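Local coordinates for protein leucine--trna ligase (Agrobacterium radiobacter, PDB 5AH5) that probably attaches L-leucine to tRNA(Leu) at the expense of ATP, as an aminoacyl-tRNA synthetase with an editing domain, at residues A243-L248 / A333-P338; D249-C254 / V308-N313; S458-S463 / D483-D488; R638-I643 / V703-L708; E653-I658 / G697-T702. All blocks are in the same frame, centred on the assembly; numbering follows the deposited sequence.

Contact 1 of 5, residues A243-L248 / A333-P338. With nucleotides of chain D.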
# COMPACT_ATOMS: atom_id res chain seq x y z
N ALA B 243 16.20 17.81 -30.65
CA ALA B 243 14.78 17.42 -30.69
C ALA B 243 14.65 15.92 -30.37
O ALA B 243 15.65 15.19 -30.40
CB ALA B 243 14.17 17.73 -32.05
N PHE B 244 13.43 15.47 -30.06
CA PHE B 244 13.14 14.07 -29.72
C PHE B 244 11.94 13.55 -30.54
O PHE B 244 10.88 14.20 -30.59
CB PHE B 244 12.89 13.91 -28.21
CG PHE B 244 12.49 12.50 -27.80
CD1 PHE B 244 13.45 11.50 -27.60
CD2 PHE B 244 11.13 12.17 -27.61
CE1 PHE B 244 13.08 10.22 -27.24
CE2 PHE B 244 10.76 10.89 -27.24
CZ PHE B 244 11.73 9.91 -27.06
N THR B 245 12.12 12.38 -31.16
CA THR B 245 11.02 11.73 -31.88
C THR B 245 11.12 10.19 -31.81
O THR B 245 12.20 9.61 -31.57
CB THR B 245 10.94 12.27 -33.35
OG1 THR B 245 9.59 12.22 -33.88
CG2 THR B 245 11.95 11.56 -34.27
N THR B 246 9.96 9.57 -31.99
CA THR B 246 9.85 8.13 -32.22
C THR B 246 9.84 7.82 -33.73
O THR B 246 10.32 6.77 -34.16
CB THR B 246 8.57 7.57 -31.55
OG1 THR B 246 7.42 8.24 -32.07
CG2 THR B 246 8.64 7.75 -30.02
N ARG B 247 9.29 8.74 -34.54
CA ARG B 247 9.31 8.63 -36.01
C ARG B 247 10.57 9.29 -36.61
O ARG B 247 10.46 10.23 -37.38
CB ARG B 247 8.05 9.28 -36.63
CG ARG B 247 6.69 8.83 -36.08
CD ARG B 247 6.58 7.32 -35.84
NE ARG B 247 7.07 6.49 -36.95
CZ ARG B 247 6.41 6.24 -38.09
NH1 ARG B 247 5.21 6.75 -38.32
NH2 ARG B 247 6.98 5.46 -39.00
N LEU B 248 11.76 8.79 -36.26
CA LEU B 248 13.00 9.34 -36.83
C LEU B 248 12.96 9.21 -38.34
O LEU B 248 13.40 10.12 -39.06
CB LEU B 248 14.25 8.62 -36.29
CG LEU B 248 15.61 8.98 -36.91
CD1 LEU B 248 15.86 10.47 -36.85
CD2 LEU B 248 16.77 8.25 -36.23
N ALA B 333 11.73 19.87 -27.28
CA ALA B 333 11.83 20.29 -28.68
C ALA B 333 11.17 19.21 -29.55
O ALA B 333 11.39 18.01 -29.32
CB ALA B 333 13.30 20.47 -29.07
N VAL B 334 10.35 19.62 -30.52
CA VAL B 334 9.74 18.68 -31.48
C VAL B 334 10.16 19.01 -32.93
O VAL B 334 10.85 20.00 -33.18
CB VAL B 334 8.20 18.57 -31.31
CG1 VAL B 334 7.84 18.54 -29.83
CG2 VAL B 334 7.45 19.70 -32.02
N ILE B 335 9.69 18.21 -33.88
CA ILE B 335 10.34 18.04 -35.18
C ILE B 335 9.26 17.69 -36.20
O ILE B 335 9.08 16.53 -36.57
CB ILE B 335 11.47 16.97 -35.03
CG1 ILE B 335 12.26 16.76 -36.31
CG2 ILE B 335 10.93 15.64 -34.49
CD1 ILE B 335 13.45 15.84 -36.12
N GLY B 336 8.54 18.72 -36.66
CA GLY B 336 7.19 18.55 -37.24
C GLY B 336 7.00 18.17 -38.71
O GLY B 336 7.76 18.60 -39.58
N VAL B 337 5.96 17.37 -38.97
CA VAL B 337 5.59 16.91 -40.32
C VAL B 337 4.06 16.76 -40.43
O VAL B 337 3.47 15.95 -39.71
CB VAL B 337 6.21 15.52 -40.65
CG1 VAL B 337 5.90 15.11 -42.10
CG2 VAL B 337 7.72 15.51 -40.39
N PRO B 338 3.40 17.55 -41.31
CA PRO B 338 2.05 17.22 -41.80
C PRO B 338 2.05 16.47 -43.14
O PRO B 338 1.98 15.24 -43.18
CB PRO B 338 1.38 18.60 -41.96
CG PRO B 338 2.30 19.58 -41.30
CD PRO B 338 3.67 19.00 -41.44
P A D 84 3.60 9.58 -28.36
OP1 A D 84 3.39 8.23 -28.95
OP2 A D 84 4.53 9.78 -27.22
O5' A D 84 4.09 10.48 -29.58
C5' A D 84 5.50 10.58 -29.90
C4' A D 84 5.75 11.78 -30.78
O4' A D 84 5.34 12.99 -30.07
C3' A D 84 7.19 12.07 -31.17
O3' A D 84 7.64 11.27 -32.26
C2' A D 84 7.10 13.53 -31.58
O2' A D 84 6.60 13.65 -32.90
C1' A D 84 6.11 14.08 -30.54
N9 A D 84 6.72 14.75 -29.38
C8 A D 84 8.00 14.65 -28.89
N7 A D 84 8.23 15.42 -27.85
C5 A D 84 7.01 16.06 -27.64
C6 A D 84 6.60 17.01 -26.68
N6 A D 84 7.39 17.48 -25.71
N1 A D 84 5.33 17.45 -26.75
C2 A D 84 4.53 16.98 -27.71
N3 A D 84 4.80 16.08 -28.66
C4 A D 84 6.08 15.66 -28.57

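Contact 2 of 5, residues D249-C254 / V308-N313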
# COMPACT_ATOMS: atom_id res chain seq x y z
N ASP B 249 12.41 8.09 -38.81
CA ASP B 249 12.13 7.83 -40.22
C ASP B 249 11.71 9.08 -41.03
O ASP B 249 12.22 9.27 -42.13
CB ASP B 249 11.10 6.68 -40.39
CG ASP B 249 9.77 6.94 -39.69
OD1 ASP B 249 8.87 7.55 -40.31
OD2 ASP B 249 9.60 6.48 -38.55
N THR B 250 10.86 9.94 -40.49
CA THR B 250 10.42 11.15 -41.20
C THR B 250 11.34 12.39 -41.03
O THR B 250 10.86 13.52 -41.15
CB THR B 250 8.97 11.51 -40.80
OG1 THR B 250 8.92 11.74 -39.39
CG2 THR B 250 7.99 10.40 -41.17
N LEU B 251 12.64 12.20 -40.79
CA LEU B 251 13.58 13.30 -40.47
C LEU B 251 13.78 14.35 -41.58
O LEU B 251 13.80 15.57 -41.32
CB LEU B 251 14.96 12.74 -40.07
CG LEU B 251 16.12 13.70 -39.76
CD1 LEU B 251 15.71 14.78 -38.76
CD2 LEU B 251 17.32 12.91 -39.24
N ALA B 252 13.97 13.87 -42.81
CA ALA B 252 14.07 14.75 -43.98
C ALA B 252 12.71 15.39 -44.32
O ALA B 252 12.66 16.44 -44.96
CB ALA B 252 14.63 13.98 -45.17
N GLY B 253 11.62 14.76 -43.89
CA GLY B 253 10.29 15.32 -44.04
C GLY B 253 9.95 16.51 -43.16
O GLY B 253 8.83 17.01 -43.26
N CYS B 254 10.86 16.98 -42.31
CA CYS B 254 10.52 18.06 -41.36
C CYS B 254 10.48 19.43 -42.02
O CYS B 254 11.49 19.92 -42.52
CB CYS B 254 11.43 18.05 -40.11
SG CYS B 254 13.14 18.66 -40.24
N VAL B 308 17.42 27.22 -38.27
CA VAL B 308 18.14 26.11 -37.66
C VAL B 308 18.26 24.92 -38.64
O VAL B 308 17.43 24.78 -39.54
CB VAL B 308 17.40 25.73 -36.35
CG1 VAL B 308 16.15 24.89 -36.62
CG2 VAL B 308 18.33 25.05 -35.36
N VAL B 309 19.28 24.07 -38.44
CA VAL B 309 19.73 23.07 -39.45
C VAL B 309 19.45 21.58 -39.10
O VAL B 309 19.67 21.15 -37.98
CB VAL B 309 21.24 23.31 -39.80
CG1 VAL B 309 21.97 22.05 -40.29
CG2 VAL B 309 21.38 24.43 -40.82
N ASN B 310 19.03 20.83 -40.13
CA ASN B 310 18.78 19.38 -40.10
C ASN B 310 20.04 18.63 -40.59
O ASN B 310 20.26 18.57 -41.80
CB ASN B 310 17.57 19.13 -41.03
CG ASN B 310 17.17 17.66 -41.16
OD1 ASN B 310 18.00 16.75 -41.06
ND2 ASN B 310 15.89 17.44 -41.42
N PRO B 311 20.87 18.04 -39.69
CA PRO B 311 22.22 17.56 -40.09
C PRO B 311 22.30 16.27 -40.94
O PRO B 311 23.41 15.88 -41.33
CB PRO B 311 22.92 17.36 -38.75
CG PRO B 311 21.83 16.91 -37.86
CD PRO B 311 20.61 17.73 -38.27
N LEU B 312 21.18 15.61 -41.21
CA LEU B 312 21.09 14.66 -42.33
C LEU B 312 21.11 15.47 -43.63
O LEU B 312 22.11 15.49 -44.36
CB LEU B 312 19.82 13.79 -42.25
CG LEU B 312 19.32 13.06 -43.52
CD1 LEU B 312 20.09 11.76 -43.75
CD2 LEU B 312 17.82 12.79 -43.45
N ASN B 313 19.99 16.17 -43.87
CA ASN B 313 19.76 16.95 -45.09
C ASN B 313 20.81 18.08 -45.30
O ASN B 313 21.09 18.45 -46.44
CB ASN B 313 18.33 17.52 -45.05
CG ASN B 313 17.71 17.64 -46.42
OD1 ASN B 313 18.07 18.51 -47.21
ND2 ASN B 313 16.74 16.77 -46.70

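Contact 3 of 5, residues S458-S463 / D483-D488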
# COMPACT_ATOMS: atom_id res chain seq x y z
N SER B 458 4.76 37.69 4.56
CA SER B 458 5.40 37.32 3.29
C SER B 458 6.18 35.99 3.39
O SER B 458 6.49 35.51 4.48
CB SER B 458 6.39 38.43 2.93
OG SER B 458 7.38 38.48 3.97
N GLY B 459 6.51 35.43 2.25
CA GLY B 459 7.26 34.18 2.16
C GLY B 459 6.63 33.01 2.91
O GLY B 459 5.42 32.97 3.20
N SER B 460 7.49 32.06 3.24
CA SER B 460 7.03 30.86 3.98
C SER B 460 6.74 31.23 5.43
O SER B 460 7.31 32.16 5.93
CB SER B 460 8.11 29.80 3.98
OG SER B 460 9.02 30.07 5.06
N PRO B 461 5.93 30.42 6.14
CA PRO B 461 5.64 30.75 7.53
C PRO B 461 6.91 30.83 8.43
O PRO B 461 6.95 31.70 9.32
CB PRO B 461 4.71 29.64 7.98
CG PRO B 461 4.03 29.17 6.74
CD PRO B 461 4.98 29.41 5.61
N LEU B 462 7.91 29.98 8.19
CA LEU B 462 9.09 30.02 9.09
C LEU B 462 9.93 31.24 8.82
O LEU B 462 10.52 31.75 9.73
CB LEU B 462 9.96 28.78 8.97
CG LEU B 462 9.34 27.51 9.57
CD1 LEU B 462 10.10 26.28 9.07
CD2 LEU B 462 9.34 27.62 11.07
N SER B 463 9.99 31.67 7.55
CA SER B 463 10.71 32.84 7.15
C SER B 463 10.30 34.13 7.88
O SER B 463 11.04 35.06 7.88
CB SER B 463 10.59 33.09 5.63
OG SER B 463 9.38 33.77 5.39
N ASP B 483 17.20 27.36 6.43
CA ASP B 483 16.28 27.13 5.32
C ASP B 483 14.87 27.45 5.81
O ASP B 483 14.50 27.00 6.87
CB ASP B 483 16.37 25.68 4.83
CG ASP B 483 15.68 25.51 3.49
OD1 ASP B 483 14.44 25.52 3.43
OD2 ASP B 483 16.41 25.48 2.49
N PRO B 484 14.11 28.27 5.05
CA PRO B 484 12.76 28.63 5.50
C PRO B 484 11.65 27.55 5.28
O PRO B 484 10.49 27.80 5.69
CB PRO B 484 12.46 29.87 4.67
CG PRO B 484 13.18 29.61 3.35
CD PRO B 484 14.42 28.86 3.73
N ASP B 485 11.99 26.43 4.65
CA ASP B 485 10.99 25.41 4.19
C ASP B 485 11.09 24.12 4.99
O ASP B 485 12.13 23.87 5.67
CB ASP B 485 11.16 25.12 2.71
CG ASP B 485 10.79 26.32 1.83
OD1 ASP B 485 10.12 27.24 2.34
OD2 ASP B 485 11.16 26.34 0.63
N THR B 486 10.00 23.35 4.93
CA THR B 486 9.89 22.09 5.64
C THR B 486 9.79 20.91 4.66
O THR B 486 9.55 21.09 3.44
CB THR B 486 8.79 22.11 6.67
OG1 THR B 486 7.50 22.36 6.08
CG2 THR B 486 9.10 23.12 7.75
N MET B 487 9.97 19.72 5.18
CA MET B 487 9.90 18.55 4.34
C MET B 487 8.44 18.11 4.13
O MET B 487 7.62 18.06 5.05
CB MET B 487 10.73 17.42 4.95
CG MET B 487 12.20 17.75 5.10
SD MET B 487 13.15 16.34 5.64
CE MET B 487 14.55 17.07 6.51
N ASP B 488 8.13 17.76 2.92
CA ASP B 488 6.81 17.11 2.67
C ASP B 488 6.55 15.83 3.51
O ASP B 488 7.48 15.10 3.79
CB ASP B 488 6.66 16.78 1.22
CG ASP B 488 5.19 16.44 0.86
OD1 ASP B 488 4.30 17.38 0.84
OD2 ASP B 488 4.96 15.21 0.62
O HOH W 1 7.77 27.34 6.50

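Contact 4 of 5, residues R638-I643 / V703-L708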
# COMPACT_ATOMS: atom_id res chain seq x y z
N ARG B 638 -16.81 -28.84 31.36
CA ARG B 638 -16.16 -28.91 32.65
C ARG B 638 -15.74 -30.36 33.03
O ARG B 638 -14.97 -30.54 33.97
CB ARG B 638 -17.01 -28.18 33.70
CG ARG B 638 -17.05 -26.67 33.40
CD ARG B 638 -17.87 -25.85 34.39
NE ARG B 638 -17.57 -24.41 34.26
CZ ARG B 638 -18.36 -23.39 34.65
NH1 ARG B 638 -19.56 -23.59 35.21
NH2 ARG B 638 -17.96 -22.13 34.45
N SER B 639 -16.17 -31.35 32.23
CA SER B 639 -15.86 -32.75 32.43
C SER B 639 -14.68 -33.26 31.60
O SER B 639 -14.11 -34.30 31.94
CB SER B 639 -17.12 -33.61 32.13
OG SER B 639 -17.18 -34.05 30.76
N SER B 640 -14.36 -32.58 30.49
CA SER B 640 -13.19 -32.90 29.69
C SER B 640 -12.23 -31.70 29.52
O SER B 640 -12.66 -30.59 29.21
CB SER B 640 -13.61 -33.37 28.34
OG SER B 640 -12.47 -33.83 27.61
N SER B 641 -10.94 -31.95 29.64
CA SER B 641 -9.91 -30.94 29.45
C SER B 641 -9.53 -30.84 27.99
O SER B 641 -8.60 -30.12 27.68
CB SER B 641 -8.67 -31.36 30.25
OG SER B 641 -8.04 -32.51 29.64
N ALA B 642 -10.20 -31.55 27.08
CA ALA B 642 -9.79 -31.60 25.71
C ALA B 642 -9.80 -30.20 25.03
O ALA B 642 -10.81 -29.50 25.10
CB ALA B 642 -10.70 -32.53 24.93
N ILE B 643 -8.68 -29.85 24.39
CA ILE B 643 -8.51 -28.61 23.61
C ILE B 643 -8.47 -28.90 22.15
O ILE B 643 -8.40 -27.97 21.35
CB ILE B 643 -7.24 -27.81 24.03
CG1 ILE B 643 -5.94 -28.53 23.63
CG2 ILE B 643 -7.30 -27.51 25.51
CD1 ILE B 643 -4.64 -27.73 23.81
N VAL B 703 -15.26 -35.65 22.47
CA VAL B 703 -15.16 -35.15 21.10
C VAL B 703 -15.79 -33.76 20.98
O VAL B 703 -15.34 -32.93 20.17
CB VAL B 703 -15.84 -36.09 20.09
CG1 VAL B 703 -15.92 -35.45 18.71
CG2 VAL B 703 -15.10 -37.42 20.03
N LEU B 704 -16.88 -33.57 21.73
CA LEU B 704 -17.63 -32.36 21.70
C LEU B 704 -16.90 -31.28 22.49
O LEU B 704 -16.81 -30.18 22.03
CB LEU B 704 -19.02 -32.55 22.27
CG LEU B 704 -19.89 -31.28 22.31
CD1 LEU B 704 -20.08 -30.73 20.90
CD2 LEU B 704 -21.22 -31.52 23.00
N ALA B 705 -16.39 -31.58 23.67
CA ALA B 705 -15.58 -30.59 24.40
C ALA B 705 -14.34 -30.15 23.57
O ALA B 705 -14.03 -28.94 23.47
CB ALA B 705 -15.16 -31.11 25.74
N GLY B 706 -13.68 -31.10 22.95
CA GLY B 706 -12.56 -30.82 22.05
C GLY B 706 -12.89 -29.98 20.84
O GLY B 706 -12.05 -29.17 20.39
N SER B 707 -14.09 -30.17 20.29
CA SER B 707 -14.56 -29.44 19.15
C SER B 707 -14.88 -28.00 19.48
O SER B 707 -14.70 -27.15 18.65
CB SER B 707 -15.85 -30.06 18.57
OG SER B 707 -15.60 -31.37 18.13
N LEU B 708 -15.48 -27.80 20.64
CA LEU B 708 -15.88 -26.51 21.10
C LEU B 708 -14.65 -25.67 21.44
O LEU B 708 -14.59 -24.51 21.06
CB LEU B 708 -16.77 -26.65 22.34
CG LEU B 708 -18.18 -27.23 22.08
CD1 LEU B 708 -18.87 -27.43 23.40
CD2 LEU B 708 -19.03 -26.33 21.22

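Contact 5 of 5, residues E653-I658 / G697-T702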
# COMPACT_ATOMS: atom_id res chain seq x y z
N GLU B 653 -18.57 -43.52 14.03
CA GLU B 653 -18.56 -42.87 12.72
C GLU B 653 -18.95 -41.37 12.79
O GLU B 653 -18.46 -40.55 11.96
CB GLU B 653 -19.51 -43.60 11.75
CG GLU B 653 -19.39 -45.13 11.73
CD GLU B 653 -20.43 -45.87 12.60
OE1 GLU B 653 -21.63 -45.78 12.26
OE2 GLU B 653 -20.05 -46.56 13.59
N GLU B 654 -19.83 -41.03 13.73
CA GLU B 654 -20.31 -39.66 13.92
C GLU B 654 -19.24 -38.73 14.54
O GLU B 654 -19.09 -37.59 14.10
CB GLU B 654 -21.58 -39.63 14.79
CG GLU B 654 -22.88 -39.97 14.05
CD GLU B 654 -24.14 -39.67 14.88
OE1 GLU B 654 -24.51 -40.55 15.70
OE2 GLU B 654 -24.76 -38.57 14.72
N ASP B 655 -18.53 -39.22 15.55
CA ASP B 655 -17.33 -38.55 16.07
C ASP B 655 -16.32 -38.29 14.99
O ASP B 655 -15.73 -37.23 14.93
CB ASP B 655 -16.64 -39.39 17.12
CG ASP B 655 -17.42 -39.50 18.38
OD1 ASP B 655 -18.25 -38.62 18.64
OD2 ASP B 655 -17.19 -40.45 19.13
N ARG B 656 -16.15 -39.27 14.13
CA ARG B 656 -15.19 -39.17 13.06
C ARG B 656 -15.64 -38.25 11.95
O ARG B 656 -14.80 -37.80 11.15
CB ARG B 656 -14.88 -40.56 12.47
CG ARG B 656 -13.97 -41.41 13.34
CD ARG B 656 -12.51 -41.22 12.97
NE ARG B 656 -12.11 -42.01 11.80
CZ ARG B 656 -11.06 -41.76 11.02
NH1 ARG B 656 -10.27 -40.71 11.23
NH2 ARG B 656 -10.79 -42.56 9.99
N GLU B 657 -16.95 -38.02 11.82
CA GLU B 657 -17.41 -37.03 10.85
C GLU B 657 -17.12 -35.63 11.40
O GLU B 657 -16.64 -34.76 10.67
CB GLU B 657 -18.88 -37.16 10.50
CG GLU B 657 -19.37 -36.20 9.40
CD GLU B 657 -18.55 -36.25 8.09
OE1 GLU B 657 -18.01 -37.33 7.72
OE2 GLU B 657 -18.46 -35.19 7.42
N ILE B 658 -17.40 -35.46 12.69
CA ILE B 658 -17.12 -34.22 13.38
C ILE B 658 -15.62 -33.95 13.33
O ILE B 658 -15.20 -32.89 12.84
CB ILE B 658 -17.66 -34.23 14.82
CG1 ILE B 658 -19.19 -34.24 14.79
CG2 ILE B 658 -17.17 -32.99 15.59
CD1 ILE B 658 -19.85 -34.55 16.13
N GLY B 697 -23.92 -33.60 20.95
CA GLY B 697 -25.00 -34.27 21.72
C GLY B 697 -25.25 -35.74 21.31
O GLY B 697 -25.45 -36.58 22.17
N LYS B 698 -25.25 -36.05 20.01
CA LYS B 698 -24.90 -37.42 19.58
C LYS B 698 -23.38 -37.74 19.69
O LYS B 698 -22.98 -38.92 19.70
CB LYS B 698 -25.41 -37.70 18.16
CG LYS B 698 -26.93 -37.86 18.09
CD LYS B 698 -27.45 -38.11 16.67
CE LYS B 698 -27.43 -36.85 15.80
NZ LYS B 698 -27.42 -37.12 14.33
N ALA B 699 -22.53 -36.72 19.78
CA ALA B 699 -21.08 -36.95 19.85
C ALA B 699 -20.65 -37.41 21.24
O ALA B 699 -21.28 -37.08 22.25
CB ALA B 699 -20.32 -35.69 19.43
N SER B 700 -19.57 -38.17 21.32
CA SER B 700 -19.03 -38.54 22.64
C SER B 700 -18.62 -37.20 23.33
O SER B 700 -18.09 -36.34 22.64
CB SER B 700 -17.82 -39.46 22.52
OG SER B 700 -17.91 -40.29 21.36
N PRO B 701 -18.91 -37.03 24.63
CA PRO B 701 -18.57 -35.82 25.38
C PRO B 701 -17.17 -35.24 25.06
O PRO B 701 -17.03 -34.05 24.75
CB PRO B 701 -18.61 -36.30 26.83
CG PRO B 701 -19.60 -37.42 26.84
CD PRO B 701 -19.69 -37.97 25.45
N THR B 702 -16.16 -36.11 25.06
CA THR B 702 -14.79 -35.68 24.87
C THR B 702 -14.60 -35.09 23.47
O THR B 702 -13.87 -34.11 23.33
CB THR B 702 -13.79 -36.83 25.22
OG1 THR B 702 -13.81 -37.08 26.64
CG2 THR B 702 -12.36 -36.49 24.80

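Contact 1 of 5, residues A243-L248 / A333-P338
Thr-245, which rests on Ile-335 across the contact, also helps grip O3' of nucleotide A84 of chain D, an atom held by three groups. OG1 of Thr-245 lies 2.7 Å from that O3', and OG1 of Thr-246 lies 3.0 Å from it; either hydroxyl of each pair could be the donor. The backbone N of Thr-246 donates the third bond to O3' of A84 of chain D, 2.9 Å long and nearly straight at 168°. With chi1 at -151°, Thr-245 swings OG1 to the far side from its own backbone N, which brings it to the ribose while CB stays against CG2 of Ile-335 at 3.6 Å. The base is covered from the other segment: CG1 of Val-334 stands over the purine face, 3.4 Å from C5 of A84 of chain D, while C8 of that base meets the edge of the Phe-244 ring near its plane. Between the protein segments the polar link is slight, a weak bond of 3.3 Å from Phe-244 N to Ala-333 O. Beside it, CB of Ala-243 packs at 4.1 Å from CB of Ala-333 and equally near CB of Ile-335. This nucleotide site, in the editing domain, is consistent with a pocket that receives the tRNA 3' end for deacylation. Strand 243-245 is hydrogen-bonded to strand 224-234 through Ala-243 with Val-230 and Thr-245 with Ala-228, whereas strand 333-334 pairs with strand 257-259 through Val-334 and Ala-258.

Contact 2 of 5, residues D249-C254 / V308-N313
Asn-310 supplies the hydrogen bond of the contact: its ND2 donates to Leu-251 O over 2.8 Å, bent to 135° at the hydrogen. The acceptor lies close to the amide plane of Asn-310, but the nitrogen stands above the plane of the Leu-251 carbonyl, 45° out of it. ND2 of Asn-310 also comes within 3.2 Å of SG of Cys-254, so the amide nitrogen lies near both the first and the last residue of the type I turn from Leu-251 to Cys-254. The other end of the amide, OD1, weakly accepts from the backbone N of Leu-312 and Asn-313, which may help set the turn of the amide.

The apolar part lies beside this. CD1 of Leu-251 meets the amide of Asn-310 at a slant, 3.8 Å from ND2, while its CD2 slides past CB of Leu-312 at 4.0 Å. At the more open edge, CB of Ala-252 touches CD2 of Leu-312 at 3.8 Å and is as far from ND2 of Asn-313.

Within the editing domain, the contact joins the end of strand 301-310 to the turn that precedes strand 257-259. One side-chain amide thus ties the turn's backbone to the strand end, with Leu-251 and Leu-312 packed beside that polar link.

Contact 3 of 5, residues S458-S463 / D483-D488
Ser-460 reaches across to Pro-484 with the direct hydrogen bond of this contact, OG to O, 2.8 Å. The hydroxyl comes from above the carbonyl plane of Pro-484, 41° out of it. A water makes a second link to the same carbonyl: it donates to Pro-484 O at 2.9 Å and accepts from Leu-462 N at 3.1 Å. Around these polar atoms, CB of Leu-462 also leans on Pro-484 O, and its CD1 meets CG2 of Thr-486 at 3.6 Å, the two side chains crossing at about a right angle. CB of Ser-463 touches CB of Pro-484 at 3.8 Å.

Second-shell bonds fix these groups. In an ST motif, OG of Ser-460 accepts from Ser-463 N at 3.1 Å; chi1 of 85° tucks that hydroxyl between its own backbone N and carbonyl carbon. OG of Ser-463 returns a 2.7 Å bond to Ser-460 O, in the carbonyl plane and on a lone pair. On the other side, Asp-483 OD1 takes Asp-485 N in an Asx turn, while its OD2 is held by His-431 and Trp-189. Farther out, Gln-420 binds OD2 of Asp-485, and Thr-486 OG1 bonds to Arg-421 O.

The segments flank the hairpin of strands 470-472 and 479-482, from which Cys-473 and Cys-476 join Cys-432 and Cys-435 on the zinc ion. At the join itself, Ser-460 OG gives one bond and accepts another, and the carbonyl of Pro-484 is met by two donors, Ser-460 OG and the water.

Contact 4 of 5, residues R638-I643 / V703-L708
Ala-642 and Gly-706 bring the two backbones together, their CA atoms 4.7 Å apart where the chain leaving helix 634-639 passes over helix 701-715. No hydrogen bond spans the two segments, and the meeting is one of small groups. CB of Ala-642 sits on the helix backbone, 3.8 Å from CA of Gly-706, at a point where the glycine, having no side chain, lets the chain come so near. One residue earlier on the helix, CB of Ala-705 meets CB of Ser-640 at 3.8 Å. The Ser-640 hydroxyl is turned back to its own segment: chi1 of -174° sets OG opposite the backbone N, and there it accepts from Ala-642 N at 3.3 Å in an ST turn. That bond is consistent with a bend in which both CB atoms face the helix.

Helix 701-715 belongs to the helical anticodon-binding domain of this synthetase family, and the passing chain crosses on its way from helix 634-639 to helix 653-674. Just beyond the contact, Arg-709 uses NH1 to bind the backbone O of both Ser-640 and Ala-642, and Arg-713 binds Ile-643 O, so arginines farther along the helix take up carbonyls of the passing chain.

Inside the helix, Val-703 O has two donors. Ser-707 N reaches it at 3.0 Å and Ser-707 OG at 2.6 Å, from opposite faces of the carbonyl plane. Leu-704 and Leu-708 pack on Leu-692 of helix 678-695.

Contact 5 of 5, residues E653-I658 / G697-T702
Asp-655 and Glu-654 both set CG opposite their carbonyl carbons, with chi1 of -69° and -80°, a setting that carries their carboxylates to segment 697-702. Glu-654 is extended beyond CG, whereas Lys-698 bends at its third torsion, which brings NZ round to Glu-654 OE2. In the helical anticodon-binding domain, these groups tie the first turn of helix 653-674 to the loop that leads into helix 701-715.

OD1 of Asp-655 accepts from Ser-700 N on its syn lone pair, the side of the other carboxylate oxygen, over 3.0 Å at 164°. Ser-700 OG is modelled 2.3 Å from Asp-655 OD2, too short for the exact geometry to be trusted, so this hydroxyl bond is doubtful in its detail. In the buried carboxylate each oxygen takes a backbone N-H, OD1 that of Ser-700 and OD2 that of Glu-651. Ser-700 stands at the N-cap position of helix 701-715, yet its side chain makes no capping bond there and is turned to the aspartate instead.

Nearer the surface, Lys-698 NZ and Glu-654 OE2 form a salt bridge of 3.1 Å, with NZ on the syn side and somewhat out of the carboxylate plane. The lysine chain crosses the glutamate aslant, its CD 3.4 Å from Glu-654 OE2. Deeper in, CD1 of Ile-658 presses on CB of Ala-699 at 3.5 Å.

In the fold
Contacts 1 and 2 share the editing domain and touch each other, with CD1 of Ile-335 packed on CD1 of Leu-251; contact 1 is buried and holds a nucleotide, whereas contact 2 is partly open. Contact 3, also buried, lies beside the zinc-bearing hairpin, its centre about 41 Å from that of contact 1, and relies on hydroxyls, a carbonyl and a water. Contacts 4 and 5 both use helix 701-715 in the anticodon-binding region, on the opposite side of the chain's centre from contacts 1 and 2, and meet where Ser-707 packs on Ile-658. Both are partly buried: contact 4 joins small side chains and backbone, while contact 5 adds charge, with its salt bridge at the exposed rim.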